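Local coordinates for protein type-iv like pilin ttha1219 (Thermus thermophilus, PDB 5G23) that is a pilin-like structural protein, similar to type II secretion pseudopilins, that probably serves in type IV pili and DNA uptake during natural competence, at residues 71-76 / 84-89; 58-63 / 107-112; 138-143 / 182-187. One frame throughout, in Å; residues are numbered along the deposited sequence.

Contact 1: residues 71-76 / 84-89; sequences ALVLSP and QGWFLC
Val73 and Gln84 form a hydrogen-bonded pair of the antiparallel hairpin made by strands 69-75 and 82-88. Val73 N gives to Gln84 O at 2.8 Å, and Gln84 N returns a bond to Val73 O at 2.9 Å. The Gln84 side chain lies alongside that of Val73. Its CB stands 4.2 Å from Val73 O; a chi1 of -50° then puts CG beside its own backbone N, and with chi2 at 163° the chain runs extended to the amide. NE2 ends 4.0 Å from Val73 CG1, beside the valine, and donates to a water 2.9 Å from NE2. That water in turn donates to Val73 O and hydrogen-bonds Ser75 OG. Val73 O is therefore gripped by two donors, and the amide is tied by one water to the strand it lies against.

The other methyl of Val73 serves Trp86, whose indole presents the edge of its six-membered ring to strand 69-75: CZ3 is 4.0 Å from Val73 CG2, and Ala71 C lies in the ring plane beyond CE3. NE1, across the indole, is held by Cys126 O. On the opposite face Leu72 pairs with Gly85, a non-hydrogen-bonded pair with CA atoms 4.3 Å apart. Leu72 bends back over the partner strand, bringing CD1 to 3.4 Å from Gln84 O.

A classic beta bulge, in which Ala71 and Leu72 both face Val162, joins the hairpin to strand 160-165, while Gly85 bonds to Thr107 of strand 104-112 at the other flank. From the Leu72 face, Leu74 packs on Val147 and Tyr149 of strand 141-151.

Contact 2: residues 58-63 / 107-112; sequences RELYTV and TGYEVN
Glu59 and Thr107 reach for each other from opposite directions and meet in a short hydrogen bond, Thr107 OG1 giving to Glu59 OE2 at 2.8 Å. The glutamate leaves the helix with CG anti to its backbone N, then bends sharply at chi2 (85°), which folds the carboxylate over toward the strand. OE2 is approached on its anti side, somewhat out of the carboxylate plane. On the threonine a chi1 of -167° carries OG1 beside its own carbonyl carbon and leaves CG2 between backbone N and C; that methyl lies 4.4 Å from Val63 CG2.

This is the packing of a pilin: the N-terminal helix, here 44-61, lies against an antiparallel sheet, to which strand 104-112 belongs. Two residues along that strand, Tyr109 points its phenol at the helix, and its OH comes 3.6 Å from Glu59 CG and 3.6 Å from Glu59 CB. The ring stands almost perpendicular to the carboxylate, planes 86° apart; Glu59 CG and Leu60 CD2 both lie at its edge, Leu60 CD2 4.5 Å from Tyr109 CE2. Trp118 of strand 115-122 is a common neighbour: its NE1 bonds Thr107 OG1 and its ring meets that of Tyr109, and so it probably helps to position both.

Thr62 OG1 turns back to donate to Glu59 O at 2.8 Å. The other carboxylate oxygen, Glu59 OE1, faces Arg58 of the second subunit in a long, weak ion pair. In the reciprocal pairing between the subunits, Arg58 NH1 makes a salt bridge to Glu59 OE1 of the second subunit.

Contact 3: residues 138-143 / 182-187; sequences DEVQVE and ASVPVR
Ser183 OG donates to Glu143 OE2 at 2.7 Å from above the carboxylate plane, well out toward its face, while the other oxygen, OE1, is held by a salt bridge from Arg222 NE. The second flat group, the Gln141 amide, is met at its edge: NE2 gives to Asp138 O at 3.1 Å, practically in the amide plane and on a lone pair of the carbonyl.

Both groups lie on strand 141-151, whose start pairs antiparallel with the end of strand 173-184; these are the two inner strands of the four-stranded sheet. Gln141 and Ser183 form a hydrogen-bonded pair, with Gln141 N to Ser183 O at 3.0 Å and Ser183 N to Gln141 O at 2.9 Å. Ser183 holds OG between its backbone N and C (chi1 71°), from where it can reach Glu143; OG is also bonded to Arg220 NE, so the hydroxyl bridges an acid and an arginine.

On the other side Val140, Ala182 and Val184 gather. Val140 and Val184 run alongside each other and their methyls touch closely, Val140 CG2 to Val184 CG1 at 3.5 Å. Val140 CG1 leans on Ala182 CB, and helix 44-61 covers this side through Leu45 and Glu48. Farther out, Glu139 runs its CG across Pro185, 3.9 Å from CD, before its carboxylate pairs with Arg44 of the second subunit.

The bend before strand 141-151 is an Asx turn: Asp138 OD1 accepts from Val140 N at 2.8 Å through its anti lone pair, the one away from OD2.

Contacts 1 and 2 are neighbours, their centres 8 Å apart, and share the seven-stranded antiparallel sheet, in which strands 82-88 and 104-112 lie side by side. Along the chain, both halves of contact 1 fall between those of contact 2, and contact 3 follows. Contact 3 belongs to the four-stranded sheet, with its centre about 22 Å from that of contact 2 and 29 Å from that of contact 1; Val111 of contact 2 packs on Val142 of contact 3. Helix 44-61 links the sheets, its end in contact 2 and its start against contact 3. Helix and sheets thus form one pilin body, and contacts 2 and 3 also lie at its interface with the second subunit.

Contact 1: residues 71-76 / 84-89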
loop_
_atom_site.group_PDB
_atom_site.type_symbol
_atom_site.label_atom_id
_atom_site.label_comp_id
_atom_site.label_asym_id
_atom_site.label_seq_id
_atom_site.Cartn_x
_atom_site.Cartn_y
_atom_site.Cartn_z
ATOM N N ALA B 71 5.616 -19.809 9.532
ATOM C CA ALA B 71 5.830 -18.448 9.063
ATOM C C ALA B 71 5.072 -18.135 7.795
ATOM O O ALA B 71 4.747 -17.000 7.567
ATOM C CB ALA B 71 7.335 -18.206 8.842
ATOM N N LEU B 72 4.794 -19.148 6.977
ATOM C CA LEU B 72 4.189 -18.961 5.683
ATOM C C LEU B 72 3.423 -20.202 5.306
ATOM O O LEU B 72 3.921 -21.352 5.489
ATOM C CB LEU B 72 5.262 -18.667 4.635
ATOM C CG LEU B 72 4.772 -18.332 3.241
ATOM C CD1 LEU B 72 4.284 -16.920 3.177
ATOM C CD2 LEU B 72 5.879 -18.551 2.203
ATOM N N VAL B 73 2.251 -19.998 4.741
ATOM C CA VAL B 73 1.518 -21.081 4.083
ATOM C C VAL B 73 1.046 -20.604 2.749
ATOM O O VAL B 73 0.337 -19.596 2.639
ATOM C CB VAL B 73 0.293 -21.556 4.901
ATOM C CG1 VAL B 73 -0.451 -22.637 4.163
ATOM C CG2 VAL B 73 0.703 -22.137 6.236
ATOM N N LEU B 74 1.418 -21.353 1.706
ATOM C CA LEU B 74 0.982 -21.099 0.334
ATOM C C LEU B 74 -0.026 -22.152 -0.089
ATOM O O LEU B 74 0.250 -23.329 0.110
ATOM C CB LEU B 74 2.136 -21.123 -0.636
ATOM C CG LEU B 74 3.178 -20.093 -0.294
ATOM C CD1 LEU B 74 4.417 -20.275 -1.198
ATOM C CD2 LEU B 74 2.672 -18.687 -0.459
ATOM N N SER B 75 -1.168 -21.701 -0.631
ATOM C CA SER B 75 -2.310 -22.578 -1.032
ATOM C C SER B 75 -2.747 -22.302 -2.460
ATOM O O SER B 75 -3.740 -21.633 -2.669
ATOM C CB SER B 75 -3.524 -22.288 -0.118
ATOM O OG SER B 75 -3.110 -22.572 1.205
ATOM N N PRO B 76 -1.947 -22.709 -3.439
ATOM C CA PRO B 76 -2.323 -22.473 -4.814
ATOM C C PRO B 76 -3.505 -23.317 -5.204
ATOM O O PRO B 76 -3.742 -24.409 -4.644
ATOM C CB PRO B 76 -1.095 -22.895 -5.640
ATOM C CG PRO B 76 -0.370 -23.854 -4.729
ATOM C CD PRO B 76 -0.685 -23.466 -3.307
ATOM N N GLN B 84 -0.833 -17.040 3.319
ATOM C CA GLN B 84 -0.836 -16.588 4.718
ATOM C C GLN B 84 0.580 -16.500 5.250
ATOM O O GLN B 84 1.395 -17.357 4.938
ATOM C CB GLN B 84 -1.672 -17.477 5.628
ATOM C CG GLN B 84 -3.085 -17.788 5.146
ATOM C CD GLN B 84 -3.654 -18.972 5.882
ATOM O OE1 GLN B 84 -4.176 -18.814 6.982
ATOM N NE2 GLN B 84 -3.436 -20.175 5.354
ATOM N N GLY B 85 0.833 -15.510 6.126
ATOM C CA GLY B 85 2.101 -15.311 6.742
ATOM C C GLY B 85 2.047 -14.725 8.153
ATOM O O GLY B 85 1.072 -14.102 8.529
ATOM N N TRP B 86 3.077 -14.984 8.934
ATOM C CA TRP B 86 3.115 -14.486 10.346
ATOM C C TRP B 86 4.488 -13.856 10.573
ATOM O O TRP B 86 5.498 -14.187 9.893
ATOM C CB TRP B 86 2.842 -15.622 11.316
ATOM C CG TRP B 86 1.499 -16.212 11.207
ATOM C CD1 TRP B 86 0.415 -15.891 11.950
ATOM C CD2 TRP B 86 1.063 -17.213 10.271
ATOM N NE1 TRP B 86 -0.684 -16.599 11.519
ATOM C CE2 TRP B 86 -0.295 -17.436 10.500
ATOM C CE3 TRP B 86 1.708 -17.915 9.230
ATOM C CZ2 TRP B 86 -1.037 -18.337 9.751
ATOM C CZ3 TRP B 86 1.003 -18.850 8.523
ATOM C CH2 TRP B 86 -0.396 -19.037 8.766
ATOM N N PHE B 87 4.545 -12.941 11.497
ATOM C CA PHE B 87 5.792 -12.267 11.886
ATOM C C PHE B 87 5.645 -11.687 13.288
ATOM O O PHE B 87 4.536 -11.514 13.795
ATOM C CB PHE B 87 6.149 -11.155 10.906
ATOM C CG PHE B 87 5.016 -10.161 10.703
ATOM C CD1 PHE B 87 3.982 -10.424 9.837
ATOM C CD2 PHE B 87 5.001 -8.984 11.391
ATOM C CE1 PHE B 87 2.907 -9.523 9.663
ATOM C CE2 PHE B 87 3.969 -8.048 11.206
ATOM C CZ PHE B 87 2.912 -8.340 10.365
ATOM N N LEU B 88 6.779 -11.395 13.908
ATOM C CA LEU B 88 6.832 -10.769 15.200
ATOM C C LEU B 88 6.812 -9.268 15.035
ATOM O O LEU B 88 7.508 -8.708 14.218
ATOM C CB LEU B 88 8.114 -11.128 15.927
ATOM C CG LEU B 88 8.157 -10.627 17.385
ATOM C CD1 LEU B 88 7.197 -11.407 18.247
ATOM C CD2 LEU B 88 9.559 -10.704 17.972
ATOM N N CYS B 89 5.982 -8.608 15.791
ATOM C CA CYS B 89 5.953 -7.158 15.772
ATOM C C CYS B 89 7.023 -6.504 16.646
ATOM O O CYS B 89 7.087 -6.810 17.801
ATOM C CB CYS B 89 4.575 -6.720 16.216
ATOM S SG CYS B 89 3.401 -6.902 14.928
HETATM O O HOH W 1 -2.455 -20.205 2.655
#

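Contact 2: residues 58-63 / 107-112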
loop_
_atom_site.group_PDB
_atom_site.type_symbol
_atom_site.label_atom_id
_atom_site.label_comp_id
_atom_site.label_asym_id
_atom_site.label_seq_id
_atom_site.Cartn_x
_atom_site.Cartn_y
_atom_site.Cartn_z
ATOM N N ARG B 58 5.094 -4.945 0.576
ATOM C CA ARG B 58 5.559 -4.420 1.858
ATOM C C ARG B 58 5.157 -5.337 2.987
ATOM O O ARG B 58 5.899 -5.533 3.942
ATOM C CB ARG B 58 5.032 -3.016 2.088
ATOM C CG ARG B 58 5.658 -2.308 3.272
ATOM C CD ARG B 58 5.096 -0.897 3.601
ATOM N NE ARG B 58 5.929 -0.259 4.658
ATOM C CZ ARG B 58 6.567 0.907 4.577
ATOM N NH1 ARG B 58 6.445 1.700 3.486
ATOM N NH2 ARG B 58 7.298 1.321 5.609
ATOM N N GLU B 59 3.966 -5.898 2.897
ATOM C CA GLU B 59 3.478 -6.752 3.913
ATOM C C GLU B 59 4.218 -8.118 3.910
ATOM O O GLU B 59 4.525 -8.667 4.959
ATOM C CB GLU B 59 1.977 -6.891 3.676
ATOM C CG GLU B 59 1.188 -7.735 4.631
ATOM C CD GLU B 59 0.758 -6.968 5.837
ATOM O OE1 GLU B 59 0.983 -5.737 5.869
ATOM O OE2 GLU B 59 0.332 -7.645 6.779
ATOM N N LEU B 60 4.434 -8.697 2.745
ATOM C CA LEU B 60 4.986 -10.028 2.649
ATOM C C LEU B 60 6.507 -10.064 2.909
ATOM O O LEU B 60 7.008 -11.093 3.372
ATOM C CB LEU B 60 4.640 -10.677 1.307
ATOM C CG LEU B 60 3.131 -10.965 1.166
ATOM C CD1 LEU B 60 2.774 -11.380 -0.244
ATOM C CD2 LEU B 60 2.646 -12.050 2.141
ATOM N N TYR B 61 7.206 -8.963 2.646
ATOM C CA TYR B 61 8.635 -8.891 2.916
ATOM C C TYR B 61 8.922 -9.191 4.400
ATOM O O TYR B 61 9.952 -9.736 4.730
ATOM C CB TYR B 61 9.156 -7.499 2.592
ATOM C CG TYR B 61 10.617 -7.322 2.832
ATOM C CD1 TYR B 61 11.532 -7.713 1.865
ATOM C CD2 TYR B 61 11.103 -6.768 4.011
ATOM C CE1 TYR B 61 12.896 -7.547 2.053
ATOM C CE2 TYR B 61 12.455 -6.573 4.201
ATOM C CZ TYR B 61 13.358 -7.000 3.206
ATOM O OH TYR B 61 14.718 -6.867 3.377
ATOM N N THR B 62 8.018 -8.783 5.260
ATOM C CA THR B 62 8.213 -8.938 6.693
ATOM C C THR B 62 7.960 -10.382 7.220
ATOM O O THR B 62 8.257 -10.695 8.335
ATOM C CB THR B 62 7.306 -7.933 7.489
ATOM O OG1 THR B 62 5.923 -8.281 7.407
ATOM C CG2 THR B 62 7.358 -6.552 6.932
ATOM N N VAL B 63 7.370 -11.259 6.400
ATOM C CA VAL B 63 6.925 -12.556 6.913
ATOM C C VAL B 63 8.104 -13.310 7.444
ATOM O O VAL B 63 9.130 -13.399 6.807
ATOM C CB VAL B 63 6.116 -13.302 5.831
ATOM C CG1 VAL B 63 5.870 -14.708 6.260
ATOM C CG2 VAL B 63 4.777 -12.606 5.646
ATOM N N THR B 107 -1.192 -12.380 8.541
ATOM C CA THR B 107 -1.672 -11.696 7.391
ATOM C C THR B 107 -2.042 -12.716 6.342
ATOM O O THR B 107 -1.376 -13.759 6.204
ATOM C CB THR B 107 -0.590 -10.688 6.894
ATOM O OG1 THR B 107 -1.190 -9.792 5.943
ATOM C CG2 THR B 107 0.614 -11.388 6.262
ATOM N N GLY B 108 -3.084 -12.424 5.597
ATOM C CA GLY B 108 -3.557 -13.317 4.499
ATOM C C GLY B 108 -4.208 -12.604 3.313
ATOM O O GLY B 108 -4.926 -11.589 3.472
ATOM N N TYR B 109 -3.956 -13.145 2.121
ATOM C CA TYR B 109 -4.536 -12.667 0.916
ATOM C C TYR B 109 -5.184 -13.828 0.191
ATOM O O TYR B 109 -4.611 -14.926 0.149
ATOM C CB TYR B 109 -3.449 -12.061 0.007
ATOM C CG TYR B 109 -2.868 -10.838 0.568
ATOM C CD1 TYR B 109 -3.536 -9.607 0.408
ATOM C CD2 TYR B 109 -1.655 -10.841 1.166
ATOM C CE1 TYR B 109 -3.002 -8.455 0.937
ATOM C CE2 TYR B 109 -1.107 -9.690 1.690
ATOM C CZ TYR B 109 -1.792 -8.506 1.578
ATOM O OH TYR B 109 -1.212 -7.346 2.036
ATOM N N GLU B 110 -6.332 -13.582 -0.408
ATOM C CA GLU B 110 -7.049 -14.567 -1.272
ATOM C C GLU B 110 -7.898 -13.883 -2.302
ATOM O O GLU B 110 -8.280 -12.762 -2.095
ATOM C CB GLU B 110 -8.044 -15.366 -0.406
ATOM C CG GLU B 110 -7.438 -16.199 0.700
ATOM C CD GLU B 110 -8.399 -17.238 1.251
ATOM O OE1 GLU B 110 -9.358 -17.651 0.513
ATOM O OE2 GLU B 110 -8.208 -17.615 2.443
ATOM N N VAL B 111 -8.226 -14.575 -3.389
ATOM C CA VAL B 111 -9.179 -14.071 -4.384
ATOM C C VAL B 111 -10.466 -14.885 -4.277
ATOM O O VAL B 111 -10.448 -16.098 -4.124
ATOM C CB VAL B 111 -8.667 -14.162 -5.836
ATOM C CG1 VAL B 111 -9.757 -13.833 -6.862
ATOM C CG2 VAL B 111 -7.579 -13.174 -6.042
ATOM N N ASN B 112 -11.566 -14.182 -4.348
ATOM C CA ASN B 112 -12.886 -14.823 -4.383
ATOM C C ASN B 112 -13.820 -13.955 -5.224
ATOM O O ASN B 112 -13.844 -12.723 -5.028
ATOM C CB ASN B 112 -13.432 -14.916 -2.955
ATOM C CG ASN B 112 -14.902 -15.352 -2.938
ATOM O OD1 ASN B 112 -15.808 -14.546 -2.696
ATOM N ND2 ASN B 112 -15.135 -16.619 -3.243
#

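Contact 3: residues 138-143 / 182-187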
loop_
_atom_site.group_PDB
_atom_site.type_symbol
_atom_site.label_atom_id
_atom_site.label_comp_id
_atom_site.label_asym_id
_atom_site.label_seq_id
_atom_site.Cartn_x
_atom_site.Cartn_y
_atom_site.Cartn_z
ATOM N N ASP B 138 -15.985 -5.726 -8.882
ATOM C CA ASP B 138 -16.944 -4.798 -9.451
ATOM C C ASP B 138 -16.642 -4.549 -10.928
ATOM O O ASP B 138 -16.501 -5.474 -11.715
ATOM C CB ASP B 138 -16.903 -3.471 -8.600
ATOM C CG ASP B 138 -15.402 -2.820 -8.383
ATOM O OD1 ASP B 138 -14.434 -2.876 -9.203
ATOM O OD2 ASP B 138 -15.167 -2.191 -7.310
ATOM N N GLU B 139 -16.500 -3.299 -11.285
ATOM C CA GLU B 139 -16.075 -2.895 -12.599
ATOM C C GLU B 139 -14.747 -3.629 -12.876
ATOM O O GLU B 139 -14.528 -4.145 -13.985
ATOM C CB GLU B 139 -15.976 -1.319 -12.589
ATOM C CG GLU B 139 -15.543 -0.642 -13.868
ATOM C CD GLU B 139 -15.432 0.896 -13.737
ATOM O OE1 GLU B 139 -16.125 1.472 -12.859
ATOM O OE2 GLU B 139 -14.684 1.550 -14.529
ATOM N N VAL B 140 -13.852 -3.640 -11.885
ATOM C CA VAL B 140 -12.561 -4.348 -12.016
ATOM C C VAL B 140 -12.790 -5.775 -11.627
ATOM O O VAL B 140 -13.312 -6.041 -10.577
ATOM C CB VAL B 140 -11.439 -3.746 -11.135
ATOM C CG1 VAL B 140 -10.182 -4.554 -11.229
ATOM C CG2 VAL B 140 -11.197 -2.270 -11.466
ATOM N N GLN B 141 -12.354 -6.684 -12.476
ATOM C CA GLN B 141 -12.373 -8.121 -12.166
ATOM C C GLN B 141 -10.985 -8.632 -12.102
ATOM O O GLN B 141 -10.200 -8.475 -13.076
ATOM C CB GLN B 141 -13.145 -8.891 -13.246
ATOM C CG GLN B 141 -14.639 -8.593 -13.189
ATOM C CD GLN B 141 -15.286 -9.247 -12.005
ATOM O OE1 GLN B 141 -15.139 -10.467 -11.773
ATOM N NE2 GLN B 141 -16.007 -8.462 -11.237
ATOM N N VAL B 142 -10.628 -9.246 -10.981
ATOM C CA VAL B 142 -9.343 -9.924 -10.834
ATOM C C VAL B 142 -9.549 -11.320 -11.405
ATOM O O VAL B 142 -10.247 -12.104 -10.810
ATOM C CB VAL B 142 -8.850 -9.891 -9.344
ATOM C CG1 VAL B 142 -7.548 -10.659 -9.189
ATOM C CG2 VAL B 142 -8.618 -8.449 -8.926
ATOM N N GLU B 143 -8.913 -11.598 -12.545
ATOM C CA GLU B 143 -9.102 -12.859 -13.288
ATOM C C GLU B 143 -8.058 -13.920 -12.897
ATOM O O GLU B 143 -8.262 -15.105 -13.144
ATOM C CB GLU B 143 -9.032 -12.612 -14.756
ATOM C CG GLU B 143 -10.224 -11.736 -15.154
ATOM C CD GLU B 143 -10.269 -11.391 -16.613
ATOM O OE1 GLU B 143 -9.303 -11.651 -17.377
ATOM O OE2 GLU B 143 -11.280 -10.793 -16.972
ATOM N N ALA B 182 -6.065 -8.512 -14.375
ATOM C CA ALA B 182 -7.332 -7.868 -14.131
ATOM C C ALA B 182 -7.867 -7.324 -15.437
ATOM O O ALA B 182 -7.130 -7.052 -16.390
ATOM C CB ALA B 182 -7.231 -6.758 -13.097
ATOM N N SER B 183 -9.177 -7.129 -15.444
ATOM C CA SER B 183 -9.879 -6.519 -16.591
ATOM C C SER B 183 -10.885 -5.504 -16.160
ATOM O O SER B 183 -11.459 -5.561 -15.064
ATOM C CB SER B 183 -10.587 -7.602 -17.442
ATOM O OG SER B 183 -11.728 -8.165 -16.769
ATOM N N VAL B 184 -11.157 -4.611 -17.090
ATOM C CA VAL B 184 -12.208 -3.594 -16.928
ATOM C C VAL B 184 -12.832 -3.280 -18.279
ATOM O O VAL B 184 -12.163 -3.402 -19.333
ATOM C CB VAL B 184 -11.643 -2.212 -16.407
ATOM C CG1 VAL B 184 -11.217 -2.255 -14.976
ATOM C CG2 VAL B 184 -10.541 -1.683 -17.279
ATOM N N PRO B 185 -14.085 -2.828 -18.281
ATOM C CA PRO B 185 -14.688 -2.384 -19.555
ATOM C C PRO B 185 -14.054 -1.115 -20.070
ATOM O O PRO B 185 -13.605 -0.306 -19.256
ATOM C CB PRO B 185 -16.145 -2.102 -19.205
ATOM C CG PRO B 185 -16.359 -2.592 -17.829
ATOM C CD PRO B 185 -15.010 -2.670 -17.148
ATOM N N VAL B 186 -14.045 -0.956 -21.381
ATOM C CA VAL B 186 -13.587 0.277 -22.023
ATOM C C VAL B 186 -14.430 0.502 -23.274
ATOM O O VAL B 186 -14.664 -0.409 -24.061
ATOM C CB VAL B 186 -12.053 0.220 -22.291
ATOM C CG1 VAL B 186 -11.706 -0.784 -23.377
ATOM C CG2 VAL B 186 -11.525 1.610 -22.686
ATOM N N ARG B 187 -14.905 1.729 -23.457
ATOM C CA ARG B 187 -15.808 2.037 -24.592
ATOM C C ARG B 187 -15.052 1.792 -25.895
ATOM O O ARG B 187 -13.910 2.225 -26.049
ATOM C CB ARG B 187 -16.373 3.457 -24.579
ATOM C CG ARG B 187 -17.661 3.576 -25.444
ATOM C CD ARG B 187 -18.751 4.617 -25.183
ATOM N NE ARG B 187 -19.885 4.412 -26.118
ATOM C CZ ARG B 187 -20.983 3.664 -25.909
ATOM N NH1 ARG B 187 -21.176 3.017 -24.764
ATOM N NH2 ARG B 187 -21.904 3.581 -26.845
#